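DHHA1 domain protein (Clostridium perfringens, PDB 3KEW) is a probable alanyl-tRNA synthetase-related protein that binds zinc and, as in its relatives, may edit mischarged tRNA(Ala). Local coordinates at residues F133-E143 against I209-H217. Residues are numbered along the deposited sequence; the frame is centred on the assembly and turned at random.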
loop_
_atom_site.group_PDB
_atom_site.type_symbol
_atom_site.label_atom_id
_atom_site.label_comp_id
_atom_site.label_asym_id
_atom_site.label_seq_id
_atom_site.Cartn_x
_atom_site.Cartn_y
_atom_site.Cartn_z
ATOM N N PHE A 133 8.297 4.426 -25.494
ATOM C CA PHE A 133 7.501 3.429 -26.200
ATOM C C PHE A 133 8.006 2.044 -25.816
ATOM O O PHE A 133 9.216 1.815 -25.701
ATOM C CB PHE A 133 7.592 3.638 -27.721
ATOM C CG PHE A 133 7.049 2.482 -28.541
ATOM C CD1 PHE A 133 5.673 2.329 -28.736
ATOM C CD2 PHE A 133 7.917 1.552 -29.127
ATOM C CE1 PHE A 133 5.164 1.264 -29.492
ATOM C CE2 PHE A 133 7.421 0.483 -29.882
ATOM C CZ PHE A 133 6.040 0.341 -30.064
ATOM N N LEU A 134 7.071 1.126 -25.609
ATOM C CA LEU A 134 7.406 -0.263 -25.360
ATOM C C LEU A 134 6.615 -1.133 -26.315
ATOM O O LEU A 134 5.404 -0.947 -26.484
ATOM C CB LEU A 134 7.068 -0.651 -23.921
ATOM C CG LEU A 134 7.736 0.052 -22.743
ATOM C CD1 LEU A 134 6.982 -0.322 -21.481
ATOM C CD2 LEU A 134 9.192 -0.346 -22.635
ATOM N N ASP A 135 7.293 -2.081 -26.945
ATOM C CA ASP A 135 6.598 -3.041 -27.794
ATOM C C ASP A 135 5.999 -4.164 -26.942
ATOM O O ASP A 135 6.339 -4.301 -25.760
ATOM C CB ASP A 135 7.516 -3.578 -28.905
ATOM C CG ASP A 135 8.845 -4.108 -28.382
ATOM O OD1 ASP A 135 8.863 -4.846 -27.375
ATOM O OD2 ASP A 135 9.887 -3.802 -29.000
ATOM N N GLU A 136 5.118 -4.957 -27.547
ATOM C CA GLU A 136 4.447 -6.067 -26.867
ATOM C C GLU A 136 5.438 -7.089 -26.307
ATOM O O GLU A 136 5.256 -7.592 -25.195
ATOM C CB GLU A 136 3.449 -6.737 -27.811
ATOM C CG GLU A 136 2.675 -7.889 -27.194
ATOM C CD GLU A 136 1.733 -8.570 -28.165
ATOM O OE1 GLU A 136 1.430 -7.988 -29.231
ATOM O OE2 GLU A 136 1.285 -9.694 -27.851
ATOM N N LYS A 137 6.496 -7.361 -27.066
ATOM C CA LYS A 137 7.533 -8.299 -26.651
ATOM C C LYS A 137 8.131 -7.953 -25.282
ATOM O O LYS A 137 8.204 -8.810 -24.411
ATOM C CB LYS A 137 8.637 -8.386 -27.716
ATOM C CG LYS A 137 9.833 -9.247 -27.310
ATOM C CD LYS A 137 10.882 -9.309 -28.405
ATOM C CE LYS A 137 12.220 -9.774 -27.845
ATOM N NZ LYS A 137 13.117 -10.323 -28.896
ATOM N N THR A 138 8.544 -6.698 -25.104
ATOM C CA THR A 138 9.227 -6.261 -23.877
ATOM C C THR A 138 8.273 -6.227 -22.686
ATOM O O THR A 138 8.652 -6.585 -21.576
ATOM C CB THR A 138 9.890 -4.874 -24.035
ATOM O OG1 THR A 138 8.942 -3.959 -24.588
ATOM C CG2 THR A 138 11.110 -4.949 -24.956
ATOM N N ILE A 139 7.038 -5.805 -22.942
ATOM C CA ILE A 139 5.988 -5.777 -21.936
ATOM C C ILE A 139 5.693 -7.185 -21.412
ATOM O O ILE A 139 5.707 -7.416 -20.190
ATOM C CB ILE A 139 4.734 -5.061 -22.478
ATOM C CG1 ILE A 139 5.023 -3.558 -22.609
ATOM C CG2 ILE A 139 3.503 -5.318 -21.583
ATOM C CD1 ILE A 139 3.909 -2.756 -23.225
ATOM N N ARG A 140 5.501 -8.135 -22.332
ATOM C CA ARG A 140 5.251 -9.538 -21.954
ATOM C C ARG A 140 6.448 -10.198 -21.267
ATOM O O ARG A 140 6.263 -11.067 -20.421
ATOM C CB ARG A 140 4.767 -10.377 -23.147
ATOM C CG ARG A 140 3.396 -9.971 -23.703
ATOM C CD ARG A 140 2.300 -10.104 -22.687
ATOM N NE ARG A 140 1.044 -9.548 -23.193
ATOM C CZ ARG A 140 -0.034 -9.309 -22.447
ATOM N NH1 ARG A 140 -0.018 -9.561 -21.145
ATOM N NH2 ARG A 140 -1.130 -8.808 -23.008
ATOM N N GLU A 141 7.667 -9.777 -21.613
ATOM C CA GLU A 141 8.859 -10.258 -20.906
ATOM C C GLU A 141 8.935 -9.750 -19.455
ATOM O O GLU A 141 9.431 -10.452 -18.566
ATOM C CB GLU A 141 10.134 -9.884 -21.666
ATOM C CG GLU A 141 10.427 -10.794 -22.844
ATOM C CD GLU A 141 11.562 -10.296 -23.734
ATOM O OE1 GLU A 141 12.150 -9.228 -23.446
ATOM O OE2 GLU A 141 11.864 -10.983 -24.734
ATOM N N ALA A 142 8.442 -8.533 -19.220
ATOM C CA ALA A 142 8.414 -7.976 -17.865
ATOM C C ALA A 142 7.348 -8.655 -17.000
ATOM O O ALA A 142 7.608 -8.978 -15.846
ATOM C CB ALA A 142 8.213 -6.460 -17.904
ATOM N N GLU A 143 6.169 -8.874 -17.583
ATOM C CA GLU A 143 5.098 -9.676 -16.981
ATOM C C GLU A 143 5.569 -11.081 -16.570
ATOM O O GLU A 143 5.277 -11.545 -15.464
ATOM C CB GLU A 143 3.922 -9.784 -17.954
ATOM C CG GLU A 143 2.675 -10.479 -17.374
ATOM C CD GLU A 143 1.596 -10.748 -18.414
ATOM O OE1 GLU A 143 0.402 -10.549 -18.109
ATOM O OE2 GLU A 143 1.931 -11.162 -19.543
ATOM N N ILE A 209 0.416 -11.977 -11.280
ATOM C CA ILE A 209 0.245 -10.645 -11.847
ATOM C C ILE A 209 0.006 -10.721 -13.370
ATOM O O ILE A 209 0.727 -11.410 -14.107
ATOM C CB ILE A 209 1.431 -9.701 -11.456
ATOM C CG1 ILE A 209 1.181 -8.265 -11.897
ATOM C CG2 ILE A 209 2.750 -10.204 -12.004
ATOM C CD1 ILE A 209 1.857 -7.271 -10.983
ATOM N N LYS A 210 -1.035 -10.033 -13.821
ATOM C CA LYS A 210 -1.379 -10.009 -15.228
ATOM C C LYS A 210 -1.451 -8.583 -15.755
ATOM O O LYS A 210 -2.135 -7.733 -15.174
ATOM C CB LYS A 210 -2.724 -10.708 -15.454
ATOM C CG LYS A 210 -2.652 -12.227 -15.359
ATOM C CD LYS A 210 -4.015 -12.848 -15.606
ATOM C CE LYS A 210 -3.953 -14.368 -15.598
ATOM N NZ LYS A 210 -3.948 -14.914 -14.221
ATOM N N ILE A 211 -0.749 -8.332 -16.858
ATOM C CA ILE A 211 -0.915 -7.098 -17.614
ATOM C C ILE A 211 -2.106 -7.255 -18.566
ATOM O O ILE A 211 -2.157 -8.180 -19.380
ATOM C CB ILE A 211 0.392 -6.700 -18.337
ATOM C CG1 ILE A 211 1.421 -6.240 -17.300
ATOM C CG2 ILE A 211 0.135 -5.623 -19.417
ATOM C CD1 ILE A 211 2.822 -5.962 -17.849
ATOM N N ARG A 212 -3.058 -6.338 -18.437
ATOM C CA ARG A 212 -4.335 -6.376 -19.145
ATOM C C ARG A 212 -4.243 -5.806 -20.554
ATOM O O ARG A 212 -4.654 -6.441 -21.531
ATOM C CB ARG A 212 -5.366 -5.554 -18.363
ATOM C CG ARG A 212 -6.063 -6.296 -17.242
ATOM C CD ARG A 212 -7.299 -6.988 -17.773
ATOM N NE ARG A 212 -8.095 -7.585 -16.711
ATOM C CZ ARG A 212 -9.103 -6.978 -16.092
ATOM N NH1 ARG A 212 -9.448 -5.740 -16.418
ATOM N NH2 ARG A 212 -9.762 -7.620 -15.142
ATOM N N ARG A 213 -3.719 -4.585 -20.633
ATOM C CA ARG A 213 -3.640 -3.792 -21.860
ATOM C C ARG A 213 -2.716 -2.619 -21.581
ATOM O O ARG A 213 -2.387 -2.355 -20.432
ATOM C CB ARG A 213 -5.026 -3.258 -22.257
ATOM C CG ARG A 213 -5.743 -2.529 -21.137
ATOM C CD ARG A 213 -7.212 -2.318 -21.450
ATOM N NE ARG A 213 -7.444 -1.059 -22.157
ATOM C CZ ARG A 213 -7.623 -0.937 -23.469
ATOM N NH1 ARG A 213 -7.601 -1.994 -24.263
ATOM N NH2 ARG A 213 -7.824 0.261 -23.993
ATOM N N TRP A 214 -2.305 -1.920 -22.633
ATOM C CA TRP A 214 -1.453 -0.745 -22.505
ATOM C C TRP A 214 -1.726 0.225 -23.646
ATOM O O TRP A 214 -2.187 -0.183 -24.716
ATOM C CB TRP A 214 0.027 -1.136 -22.481
ATOM C CG TRP A 214 0.459 -1.906 -23.688
ATOM C CD1 TRP A 214 0.976 -1.394 -24.845
ATOM C CD2 TRP A 214 0.410 -3.332 -23.864
ATOM N NE1 TRP A 214 1.258 -2.411 -25.727
ATOM C CE2 TRP A 214 0.915 -3.609 -25.155
ATOM C CE3 TRP A 214 -0.011 -4.401 -23.058
ATOM C CZ2 TRP A 214 1.013 -4.915 -25.660
ATOM C CZ3 TRP A 214 0.085 -5.696 -23.561
ATOM C CH2 TRP A 214 0.596 -5.940 -24.849
ATOM N N GLU A 215 -1.457 1.505 -23.410
ATOM C CA GLU A 215 -1.525 2.524 -24.459
ATOM C C GLU A 215 -0.533 3.651 -24.193
ATOM O O GLU A 215 0.023 3.755 -23.091
ATOM C CB GLU A 215 -2.950 3.072 -24.633
ATOM C CG GLU A 215 -3.554 3.717 -23.407
ATOM C CD GLU A 215 -5.048 3.975 -23.561
ATOM O OE1 GLU A 215 -5.509 5.046 -23.120
ATOM O OE2 GLU A 215 -5.766 3.113 -24.118
ATOM N N LYS A 216 -0.296 4.473 -25.217
ATOM C CA LYS A 216 0.601 5.612 -25.085
ATOM C C LYS A 216 -0.079 6.724 -24.286
ATOM O O LYS A 216 -1.260 7.012 -24.480
ATOM C CB LYS A 216 1.066 6.099 -26.468
ATOM C CG LYS A 216 2.029 7.295 -26.444
ATOM C CD LYS A 216 3.187 7.140 -27.427
ATOM C CE LYS A 216 4.376 6.435 -26.779
ATOM N NZ LYS A 216 5.591 6.508 -27.634
ATOM N N HIS A 217 0.666 7.317 -23.359
ATOM C CA HIS A 217 0.202 8.512 -22.665
ATOM C C HIS A 217 1.338 9.522 -22.662
ATOM O O HIS A 217 2.320 9.360 -21.923
ATOM C CB HIS A 217 -0.273 8.216 -21.240
ATOM C CG HIS A 217 -0.976 9.373 -20.603
ATOM N ND1 HIS A 217 -0.308 10.366 -19.921
ATOM C CD2 HIS A 217 -2.285 9.718 -20.587
ATOM C CE1 HIS A 217 -1.177 11.264 -19.494
ATOM N NE2 HIS A 217 -2.385 10.896 -19.887
#
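Ile139 of helix 136-152 sets its CD1 methyl on the indole of Trp214, where the helix packs along strand 209-217, an outermost strand of a four-stranded antiparallel sheet. The strand lies in a region matching the second additional domain of threonyl- and alanyl-tRNA synthetases, with the side chain of Ile209 about 13 Å from the bound zinc ion. The helix segment runs at 155° to the strand, roughly antiparallel. Ile139 CD1 lies 3.4 Å from the centroid of the Trp214 five-membered ring, almost exactly on its normal, a CH-pi contact. Ile139 CG2 reaches Ile211 CD1 at 3.8 Å, and Ile211 in turn touches Ile223 of strand 220-227. Packing is tight here; toward solvent it thins to Glu136, whose CB and CG methylenes rest against the indole's six-membered edge, and to the exposed Lys216, which in one of its two conformers loosely approaches Phe133 CB through NZ. Between core and solvent, Arg140 bends at chi2 and brings NH2 to the indole rim, 3.4 Å from Trp214 CZ3, with guanidinium and ring planes 73° apart. Arg140 NH1 donates to Ile211 O (3.1 Å) and forms a salt bridge with Glu143 OE2 (3.0 Å), so one nitrogen ties strand carbonyl to helix carboxylate. The other carboxylate oxygen, Glu143 OE1, accepts from Ile211 N at 2.8 Å, on its anti side and 35° out of the carboxylate plane.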